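Local coordinates for glucan-binding protein C, GbpC (Streptococcus mutans UA159, PDB 5UQZ) that binds glucan and probably mediates both sucrose-dependent and sucrose-independent adherence of the bacterium as a calcium-containing protein anchored to the cell wall, at residues K23-Y28 with T346-P351; T122-K127 with A168-F173; T179-A184 with P324-F329. One frame throughout, in Å; residues are numbered along the deposited sequence.

Three contacts of very different span show how this chain is tied together. Starting at the N terminus, the long helix 3-51 carries residues 23-28, whose partner, 346-351, lies near the C-terminal end of this fragment; contact 1 therefore closes a loop of more than 300 residues that contains the other two. Contact 2 (122-127 with 168-173) closes first within it, and contact 3 (179-184 with 324-329) opens shortly afterwards, so the pair follow in series without crossing. They share one four-stranded antiparallel sheet, joined where 167-172 pairs with 180-184, and their centres are about 9 Å apart. Contact 1 binds the fragment's two ends into a stalk, its centre about 40 Å from that of contact 3.

Contact 1 (K23-Y28 with T346-P351); sequences KDFEKY and TPPEKP
Phe25 and Tyr28, on one flank of helix 3-51, have Pro348 and Pro347 as their nearest backbone partners, and the extended tail runs roughly antiparallel to the helix. On the helix side, Tyr28 carries most of the contact. With CG anti to the backbone N (chi1 160°), its ring reaches out from the helix and lies alongside Pro347, one face laid against the proline. Pro347 CA sits over the ring centre, and Pro347 CB is 3.8 Å from the centroid, only 13° off the ring normal, a CH-pi contact in which the pyrrolidine's aliphatic surface meets the aromatic face. Toward the start of the tail, Tyr28 CE1 approaches Pro347 N at 3.4 Å, and Tyr28 CD1 comes to 3.5 Å from Thr346 O. Pro348 plays a different part, pressing its ring against the helix surface itself. Its CG is 3.8 Å from Phe25 N and 3.9 Å from Asp24 CB, while its CD lies 3.9 Å from Tyr28 CB. Asp24 contributes its CB, while OD1 is hydrogen-bonded to NE2 of Gln20, one turn earlier. Further along the tail, Pro348 and Pro351 touch Tyr21, and Lys350 NZ bonds to both Pro351 O and Gln18 OE1. From Pro347 to Pro351 the backbone torsions stay near those of a polyproline II helix. The contact is thus a polyproline II-like segment packed along an alpha-helix, part of a predicted coiled coil, with Pro347 over an aromatic face and Pro348 on the helix surface, in a solvent-accessible stalk at the two ends of the construct.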
loop_
_atom_site.group_PDB
_atom_site.type_symbol
_atom_site.label_atom_id
_atom_site.label_comp_id
_atom_site.label_asym_id
_atom_site.label_seq_id
_atom_site.Cartn_x
_atom_site.Cartn_y
_atom_site.Cartn_z
ATOM N N LYS A 23 -9.611 -12.101 -28.939
ATOM C CA LYS A 23 -9.126 -11.282 -27.829
ATOM C C LYS A 23 -10.205 -11.115 -26.764
ATOM O O LYS A 23 -9.929 -11.228 -25.555
ATOM C CB LYS A 23 -8.674 -9.925 -28.376
ATOM C CG LYS A 23 -8.028 -9.015 -27.344
ATOM C CD LYS A 23 -7.448 -7.771 -28.023
ATOM C CE LYS A 23 -7.319 -6.601 -27.063
ATOM N NZ LYS A 23 -6.652 -5.443 -27.722
ATOM N N ASP A 24 -11.440 -10.832 -27.188
ATOM C CA ASP A 24 -12.526 -10.646 -26.237
ATOM C C ASP A 24 -12.854 -11.926 -25.500
ATOM O O ASP A 24 -13.216 -11.883 -24.318
ATOM C CB ASP A 24 -13.784 -10.145 -26.941
ATOM C CG ASP A 24 -13.631 -8.752 -27.479
ATOM O OD1 ASP A 24 -12.633 -8.081 -27.146
ATOM O OD2 ASP A 24 -14.511 -8.347 -28.275
ATOM N N PHE A 25 -12.700 -13.074 -26.158
ATOM C CA PHE A 25 -13.000 -14.337 -25.497
ATOM C C PHE A 25 -11.929 -14.683 -24.466
ATOM O O PHE A 25 -12.243 -15.145 -23.357
ATOM C CB PHE A 25 -13.159 -15.457 -26.526
ATOM C CG PHE A 25 -13.546 -16.744 -25.900
ATOM C CD1 PHE A 25 -14.851 -16.948 -25.479
ATOM C CD2 PHE A 25 -12.601 -17.739 -25.679
ATOM C CE1 PHE A 25 -15.219 -18.136 -24.867
ATOM C CE2 PHE A 25 -12.954 -18.930 -25.068
ATOM C CZ PHE A 25 -14.270 -19.132 -24.659
ATOM N N GLU A 26 -10.662 -14.485 -24.822
ATOM C CA GLU A 26 -9.586 -14.656 -23.850
ATOM C C GLU A 26 -9.783 -13.740 -22.647
ATOM O O GLU A 26 -9.553 -14.145 -21.493
ATOM C CB GLU A 26 -8.251 -14.387 -24.544
ATOM C CG GLU A 26 -7.997 -15.326 -25.709
ATOM C CD GLU A 26 -6.886 -14.850 -26.632
ATOM O OE1 GLU A 26 -6.705 -13.638 -26.830
ATOM O OE2 GLU A 26 -6.165 -15.720 -27.134
ATOM N N LYS A 27 -10.222 -12.499 -22.894
ATOM C CA LYS A 27 -10.452 -11.556 -21.803
ATOM C C LYS A 27 -11.608 -12.031 -20.937
ATOM O O LYS A 27 -11.546 -11.952 -19.705
ATOM C CB LYS A 27 -10.741 -10.166 -22.381
ATOM C CG LYS A 27 -11.101 -9.111 -21.330
ATOM C CD LYS A 27 -9.950 -8.901 -20.358
ATOM C CE LYS A 27 -10.217 -7.682 -19.462
ATOM N NZ LYS A 27 -9.207 -7.556 -18.386
ATOM N N TYR A 28 -12.648 -12.572 -21.569
ATOM C CA TYR A 28 -13.767 -13.135 -20.823
ATOM C C TYR A 28 -13.312 -14.288 -19.925
ATOM O O TYR A 28 -13.657 -14.325 -18.736
ATOM C CB TYR A 28 -14.857 -13.576 -21.804
ATOM C CG TYR A 28 -15.824 -14.566 -21.239
ATOM C CD1 TYR A 28 -16.805 -14.138 -20.342
ATOM C CD2 TYR A 28 -15.756 -15.920 -21.548
ATOM C CE1 TYR A 28 -17.699 -15.020 -19.783
ATOM C CE2 TYR A 28 -16.656 -16.816 -20.984
ATOM C CZ TYR A 28 -17.624 -16.353 -20.099
ATOM O OH TYR A 28 -18.526 -17.210 -19.529
ATOM N N THR A 346 -20.169 -12.002 -19.076
ATOM C CA THR A 346 -20.857 -12.760 -20.121
ATOM C C THR A 346 -19.949 -12.898 -21.338
ATOM O O THR A 346 -19.183 -11.974 -21.646
ATOM C CB THR A 346 -22.162 -12.071 -20.530
ATOM O OG1 THR A 346 -21.885 -10.710 -20.886
ATOM C CG2 THR A 346 -23.166 -12.096 -19.372
ATOM N N PRO A 347 -19.999 -14.042 -22.033
ATOM C CA PRO A 347 -19.071 -14.259 -23.130
ATOM C C PRO A 347 -19.429 -13.379 -24.311
ATOM O O PRO A 347 -20.603 -13.009 -24.491
ATOM C CB PRO A 347 -19.270 -15.745 -23.475
ATOM C CG PRO A 347 -20.607 -16.071 -22.987
ATOM C CD PRO A 347 -20.807 -15.241 -21.750
ATOM N N PRO A 348 -18.448 -12.974 -25.112
ATOM C CA PRO A 348 -18.764 -12.191 -26.308
ATOM C C PRO A 348 -19.534 -13.009 -27.328
ATOM O O PRO A 348 -19.409 -14.230 -27.407
ATOM C CB PRO A 348 -17.388 -11.828 -26.869
ATOM C CG PRO A 348 -16.483 -12.943 -26.386
ATOM C CD PRO A 348 -16.998 -13.228 -24.988
ATOM N N GLU A 349 -20.380 -12.310 -28.069
ATOM C CA GLU A 349 -21.102 -12.926 -29.172
ATOM C C GLU A 349 -20.134 -13.244 -30.305
ATOM O O GLU A 349 -19.314 -12.410 -30.687
ATOM C CB GLU A 349 -22.205 -11.985 -29.652
ATOM C CG GLU A 349 -23.303 -11.787 -28.614
ATOM C CD GLU A 349 -24.456 -10.931 -29.111
ATOM O OE1 GLU A 349 -24.405 -10.463 -30.265
ATOM O OE2 GLU A 349 -25.414 -10.717 -28.335
ATOM N N LYS A 350 -20.217 -14.460 -30.824
ATOM C CA LYS A 350 -19.301 -14.854 -31.896
ATOM C C LYS A 350 -19.715 -14.150 -33.196
ATOM O O LYS A 350 -20.890 -14.187 -33.560
ATOM C CB LYS A 350 -19.275 -16.410 -32.016
ATOM C CG LYS A 350 -17.945 -17.032 -32.565
ATOM C CD LYS A 350 -17.558 -16.285 -33.862
ATOM C CE LYS A 350 -16.430 -16.819 -34.783
ATOM N NZ LYS A 350 -16.380 -16.054 -36.086
ATOM N N PRO A 351 -18.806 -13.452 -33.886
ATOM C CA PRO A 351 -19.160 -12.905 -35.196
ATOM C C PRO A 351 -19.493 -14.005 -36.185
ATOM O O PRO A 351 -18.866 -15.067 -36.209
ATOM C CB PRO A 351 -17.894 -12.148 -35.624
ATOM C CG PRO A 351 -16.810 -12.695 -34.827
ATOM C CD PRO A 351 -17.429 -13.055 -33.520
#

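Contact 2 (T122-K127 with A168-F173); sequences TWFKMK and ALVNLF
Trp123 and Asn171 face each other in an antiparallel strand pair, the first two strands of a four-stranded sheet in the GbpC domain. Six backbone hydrogen bonds fix the register, two each at the pairs Thr122-Leu172, Phe124-Val170 and Met126-Ala168; Leu172 N to Thr122 O, at 2.8 Å, is among the shortest. Between them lie the non-hydrogen-bonded pairs, where Trp123 CA also makes a CA-H...O contact with Val170 O at 3.2 Å. On the face carrying Trp123, the amide of Asn171 is stacked on the indole, the two planes only 12° apart. Asn171 CG lies 3.4 Å above the ring plane, displaced toward its rim, whereas Asn171 CB stands almost squarely over the six-membered ring, 3.6 Å from its centroid, in a CH-pi contact. The nearby Trp123 NE1 and Asn171 OD1 are not hydrogen-bonded, because the oxygen lies over the ring. Leu169 closes the indole from another side, its CG at the ring edge and in plane, its CD2 3.8 Å from Trp123 CZ3. The opposite face is mostly apolar. Phe124 holds CG between its backbone N and carbonyl carbon (chi1 50°), which turns the ring across to the partner strand: CE1 meets Val170 CB at 3.8 Å and CE2 meets Leu172 CB at 3.7 Å. Val170 CG2 also touches Met126 SD. This mostly apolar face packs on strands 132-137 and 151-160. At the flanks, strand 122-127 bonds through its backbone to Gln81 and Leu83, and strand 167-172 to strand 180-184.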
loop_
_atom_site.group_PDB
_atom_site.type_symbol
_atom_site.label_atom_id
_atom_site.label_comp_id
_atom_site.label_asym_id
_atom_site.label_seq_id
_atom_site.Cartn_x
_atom_site.Cartn_y
_atom_site.Cartn_z
ATOM N N THR A 122 7.711 16.510 3.890
ATOM C CA THR A 122 9.094 16.793 4.277
ATOM C C THR A 122 9.992 15.631 3.892
ATOM O O THR A 122 9.607 14.480 4.031
ATOM C CB THR A 122 9.087 16.995 5.813
ATOM O OG1 THR A 122 8.259 18.145 6.113
ATOM C CG2 THR A 122 10.462 17.252 6.393
ATOM N N TRP A 123 11.204 15.892 3.452
ATOM C CA TRP A 123 12.146 14.853 3.026
ATOM C C TRP A 123 13.363 14.861 3.938
ATOM O O TRP A 123 13.901 15.941 4.243
ATOM C CB TRP A 123 12.615 15.148 1.598
ATOM C CG TRP A 123 11.651 14.855 0.508
ATOM C CD1 TRP A 123 10.630 15.680 0.055
ATOM C CD2 TRP A 123 11.631 13.704 -0.341
ATOM N NE1 TRP A 123 9.991 15.091 -1.017
ATOM C CE2 TRP A 123 10.588 13.883 -1.283
ATOM C CE3 TRP A 123 12.397 12.542 -0.393
ATOM C CZ2 TRP A 123 10.318 12.942 -2.259
ATOM C CZ3 TRP A 123 12.126 11.607 -1.348
ATOM C CH2 TRP A 123 11.088 11.805 -2.266
ATOM N N PHE A 124 13.835 13.672 4.295
ATOM C CA PHE A 124 15.013 13.566 5.138
ATOM C C PHE A 124 15.592 12.171 5.016
ATOM O O PHE A 124 14.933 11.248 4.532
ATOM C CB PHE A 124 14.730 13.898 6.623
ATOM C CG PHE A 124 13.547 13.183 7.212
ATOM C CD1 PHE A 124 13.654 11.891 7.698
ATOM C CD2 PHE A 124 12.322 13.831 7.282
ATOM C CE1 PHE A 124 12.524 11.258 8.272
ATOM C CE2 PHE A 124 11.220 13.206 7.836
ATOM C CZ PHE A 124 11.345 11.917 8.331
ATOM N N LYS A 125 16.834 12.022 5.463
ATOM C CA LYS A 125 17.459 10.716 5.581
ATOM C C LYS A 125 17.321 10.254 7.020
ATOM O O LYS A 125 17.609 11.006 7.945
ATOM C CB LYS A 125 18.946 10.884 5.237
ATOM C CG LYS A 125 19.769 9.648 5.090
ATOM C CD LYS A 125 21.272 9.921 5.245
ATOM C CE LYS A 125 21.739 10.921 4.252
ATOM N NZ LYS A 125 23.247 10.952 4.196
ATOM N N MET A 126 16.854 9.034 7.199
ATOM C CA MET A 126 16.883 8.416 8.515
ATOM C C MET A 126 18.171 7.634 8.696
ATOM O O MET A 126 18.793 7.183 7.727
ATOM C CB MET A 126 15.707 7.454 8.681
ATOM C CG MET A 126 14.360 8.156 8.848
ATOM S SD MET A 126 12.980 7.051 9.081
ATOM C CE MET A 126 13.113 6.683 10.816
ATOM N N LYS A 127 18.595 7.512 9.958
ATOM C CA LYS A 127 19.819 6.825 10.338
ATOM C C LYS A 127 19.440 5.641 11.222
ATOM O O LYS A 127 18.627 5.781 12.159
ATOM C CB LYS A 127 20.677 7.840 11.123
ATOM C CG LYS A 127 21.955 7.231 11.673
ATOM C CD LYS A 127 22.870 8.319 12.239
ATOM C CE LYS A 127 24.087 7.691 12.895
ATOM N NZ LYS A 127 24.974 8.708 13.510
ATOM N N ALA A 168 18.308 5.615 5.030
ATOM C CA ALA A 168 17.294 5.477 3.999
ATOM C C ALA A 168 16.695 6.865 3.792
ATOM O O ALA A 168 16.660 7.683 4.714
ATOM C CB ALA A 168 16.197 4.487 4.438
ATOM N N LEU A 169 16.259 7.129 2.559
ATOM C CA LEU A 169 15.621 8.384 2.232
ATOM C C LEU A 169 14.115 8.274 2.485
ATOM O O LEU A 169 13.478 7.291 2.064
ATOM C CB LEU A 169 15.911 8.732 0.784
ATOM C CG LEU A 169 15.437 10.128 0.323
ATOM C CD1 LEU A 169 16.171 11.230 1.100
ATOM C CD2 LEU A 169 15.635 10.264 -1.181
ATOM N N VAL A 170 13.526 9.321 3.061
ATOM C CA VAL A 170 12.129 9.329 3.480
ATOM C C VAL A 170 11.433 10.550 2.924
ATOM O O VAL A 170 11.938 11.681 3.049
ATOM C CB VAL A 170 11.997 9.328 5.017
ATOM C CG1 VAL A 170 10.539 9.503 5.446
ATOM C CG2 VAL A 170 12.558 8.027 5.560
ATOM N N ASN A 171 10.253 10.344 2.350
ATOM C CA ASN A 171 9.274 11.395 2.097
ATOM C C ASN A 171 8.188 11.192 3.152
ATOM O O ASN A 171 7.491 10.161 3.148
ATOM C CB ASN A 171 8.725 11.207 0.689
ATOM C CG ASN A 171 7.834 12.339 0.236
ATOM O OD1 ASN A 171 7.704 13.397 0.882
ATOM N ND2 ASN A 171 7.243 12.135 -0.925
ATOM N N LEU A 172 8.135 12.111 4.115
ATOM C CA LEU A 172 7.195 12.053 5.210
ATOM C C LEU A 172 6.017 12.953 4.874
ATOM O O LEU A 172 6.150 14.185 4.779
ATOM C CB LEU A 172 7.871 12.546 6.486
ATOM C CG LEU A 172 6.990 12.581 7.731
ATOM C CD1 LEU A 172 6.743 11.211 8.251
ATOM C CD2 LEU A 172 7.683 13.416 8.857
ATOM N N PHE A 173 4.835 12.368 4.718
ATOM C CA PHE A 173 3.667 13.177 4.315
ATOM C C PHE A 173 3.144 13.991 5.477
ATOM O O PHE A 173 3.103 13.530 6.629
ATOM C CB PHE A 173 2.597 12.202 3.806
ATOM C CG PHE A 173 3.069 11.466 2.556
ATOM C CD1 PHE A 173 3.277 12.177 1.356
ATOM C CD2 PHE A 173 3.445 10.123 2.621
ATOM C CE1 PHE A 173 3.751 11.516 0.239
ATOM C CE2 PHE A 173 3.931 9.480 1.498
ATOM C CZ PHE A 173 4.084 10.183 0.308
#

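Contact 3 (T179-A184 with P324-F329); sequences TIFIGA and PTTIWF
Phe181 and Trp328 occupy opposing places in a non-hydrogen-bonded pair, and their rings set the character of one face of this antiparallel ladder. The side chains cross at about a right angle, yet the ring planes are inclined by only 33°, with 5.4 Å between the centroids of the Phe181 ring and the five-membered ring of Trp328. Because Phe181 CG is anti to the backbone N (chi1 -159°), the phenyl group leans over the partner strand. One ring face looks onto Ile327 C and Trp328 CA, CD1 rests 3.5 Å from Trp328 CB, and the ring edge meets Thr326 CB. The indole swings the other way: Trp328 CD1 stands 3.4 Å from Ile180 O, and its NE1 bonds to Lys178 O. On the opposite face Ile182 and Ile327 cross obliquely and touch branch to branch, CG2 to CG2 at 3.6 Å. Six backbone hydrogen bonds hold the strands, including a nearly straight one from Ile182 N to Ile327 O at 3.0 Å. Gly183, with no side chain, lets its CA come within 4.1 Å of Thr326 CA. Ile327, its side chain about 4 Å from the calcium ion bound by Ser224, Asn226 and Glu237, packs with Thr325 and Phe329 on strand 312-319, while Ile182 rests on strand 194-204. Tyr100 stacks on Phe181 and Phe173 meets Trp328, and strand 180-184 continues the sheet into strand 167-172.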
loop_
_atom_site.group_PDB
_atom_site.type_symbol
_atom_site.label_atom_id
_atom_site.label_comp_id
_atom_site.label_asym_id
_atom_site.label_seq_id
_atom_site.Cartn_x
_atom_site.Cartn_y
_atom_site.Cartn_z
ATOM N N THR A 179 1.301 8.376 5.993
ATOM C CA THR A 179 2.466 7.803 6.668
ATOM C C THR A 179 3.772 8.125 5.947
ATOM O O THR A 179 4.141 9.293 5.939
ATOM C CB THR A 179 2.255 6.315 6.998
ATOM O OG1 THR A 179 0.886 6.049 7.367
ATOM C CG2 THR A 179 3.158 5.880 8.129
ATOM N N ILE A 180 4.485 7.145 5.378
ATOM C CA ILE A 180 5.842 7.399 4.909
ATOM C C ILE A 180 6.114 6.622 3.628
ATOM O O ILE A 180 5.677 5.472 3.453
ATOM C CB ILE A 180 6.746 6.966 6.060
ATOM C CG1 ILE A 180 8.172 7.240 5.909
ATOM C CG2 ILE A 180 6.707 5.493 6.354
ATOM C CD1 ILE A 180 8.922 6.615 7.173
ATOM N N PHE A 181 6.920 7.244 2.766
ATOM C CA PHE A 181 7.485 6.583 1.592
ATOM C C PHE A 181 8.984 6.530 1.834
ATOM O O PHE A 181 9.598 7.574 2.064
ATOM C CB PHE A 181 7.121 7.353 0.315
ATOM C CG PHE A 181 7.214 6.555 -0.927
ATOM C CD1 PHE A 181 6.169 6.567 -1.821
ATOM C CD2 PHE A 181 8.369 5.869 -1.255
ATOM C CE1 PHE A 181 6.233 5.852 -3.016
ATOM C CE2 PHE A 181 8.441 5.140 -2.482
ATOM C CZ PHE A 181 7.368 5.112 -3.309
ATOM N N ILE A 182 9.563 5.337 1.900
ATOM C CA ILE A 182 10.973 5.157 2.276
ATOM C C ILE A 182 11.678 4.277 1.260
ATOM O O ILE A 182 11.077 3.358 0.676
ATOM C CB ILE A 182 11.056 4.627 3.726
ATOM C CG1 ILE A 182 12.482 4.533 4.221
ATOM C CG2 ILE A 182 10.355 3.280 3.903
ATOM C CD1 ILE A 182 12.615 4.313 5.726
ATOM N N GLY A 183 12.963 4.559 1.029
ATOM C CA GLY A 183 13.711 3.707 0.125
ATOM C C GLY A 183 15.202 3.937 0.245
ATOM O O GLY A 183 15.661 4.899 0.860
ATOM N N ALA A 184 15.962 3.048 -0.402
ATOM C CA ALA A 184 17.420 3.138 -0.414
ATOM C C ALA A 184 17.935 2.292 -1.556
ATOM O O ALA A 184 17.250 1.408 -2.049
ATOM C CB ALA A 184 17.987 2.614 0.894
ATOM N N PRO A 324 17.001 -0.269 -6.443
ATOM C CA PRO A 324 16.667 0.339 -5.140
ATOM C C PRO A 324 15.386 -0.225 -4.554
ATOM O O PRO A 324 14.434 -0.555 -5.286
ATOM C CB PRO A 324 16.530 1.829 -5.477
ATOM C CG PRO A 324 17.522 2.021 -6.602
ATOM C CD PRO A 324 17.386 0.753 -7.449
ATOM N N THR A 325 15.402 -0.394 -3.228
ATOM C CA THR A 325 14.277 -0.945 -2.481
ATOM C C THR A 325 13.417 0.206 -1.985
ATOM O O THR A 325 13.935 1.137 -1.360
ATOM C CB THR A 325 14.798 -1.711 -1.271
ATOM O OG1 THR A 325 15.586 -2.817 -1.745
ATOM C CG2 THR A 325 13.680 -2.286 -0.420
ATOM N N THR A 326 12.110 0.146 -2.242
ATOM C CA THR A 326 11.168 1.181 -1.804
ATOM C C THR A 326 9.921 0.550 -1.236
ATOM O O THR A 326 9.545 -0.560 -1.617
ATOM C CB THR A 326 10.765 2.087 -2.982
ATOM O OG1 THR A 326 10.150 1.306 -4.008
ATOM C CG2 THR A 326 11.974 2.802 -3.573
ATOM N N ILE A 327 9.218 1.318 -0.410
ATOM C CA ILE A 327 7.872 0.979 0.031
ATOM C C ILE A 327 7.164 2.259 0.416
ATOM O O ILE A 327 7.736 3.121 1.116
ATOM C CB ILE A 327 7.874 -0.039 1.198
ATOM C CG1 ILE A 327 6.436 -0.504 1.506
ATOM C CG2 ILE A 327 8.567 0.481 2.430
ATOM C CD1 ILE A 327 6.372 -1.635 2.610
ATOM N N TRP A 328 5.892 2.376 0.016
ATOM C CA TRP A 328 5.008 3.404 0.544
ATOM C C TRP A 328 4.176 2.684 1.588
ATOM O O TRP A 328 3.258 1.924 1.247
ATOM C CB TRP A 328 4.118 3.999 -0.528
ATOM C CG TRP A 328 3.231 5.097 -0.026
ATOM C CD1 TRP A 328 3.047 5.536 1.292
ATOM C CD2 TRP A 328 2.451 5.961 -0.828
ATOM N NE1 TRP A 328 2.140 6.547 1.329
ATOM C CE2 TRP A 328 1.773 6.847 0.044
ATOM C CE3 TRP A 328 2.226 6.043 -2.207
ATOM C CZ2 TRP A 328 0.902 7.830 -0.421
ATOM C CZ3 TRP A 328 1.370 7.018 -2.665
ATOM C CH2 TRP A 328 0.716 7.901 -1.768
ATOM N N PHE A 329 4.544 2.842 2.864
ATOM C CA PHE A 329 3.807 2.168 3.922
ATOM C C PHE A 329 2.859 3.173 4.526
ATOM O O PHE A 329 3.302 4.182 5.080
ATOM C CB PHE A 329 4.758 1.648 5.012
ATOM C CG PHE A 329 4.020 0.932 6.087
ATOM C CD1 PHE A 329 3.659 -0.391 5.924
ATOM C CD2 PHE A 329 3.611 1.603 7.231
ATOM C CE1 PHE A 329 2.887 -1.036 6.903
ATOM C CE2 PHE A 329 2.863 0.952 8.195
ATOM C CZ PHE A 329 2.502 -0.365 8.036
#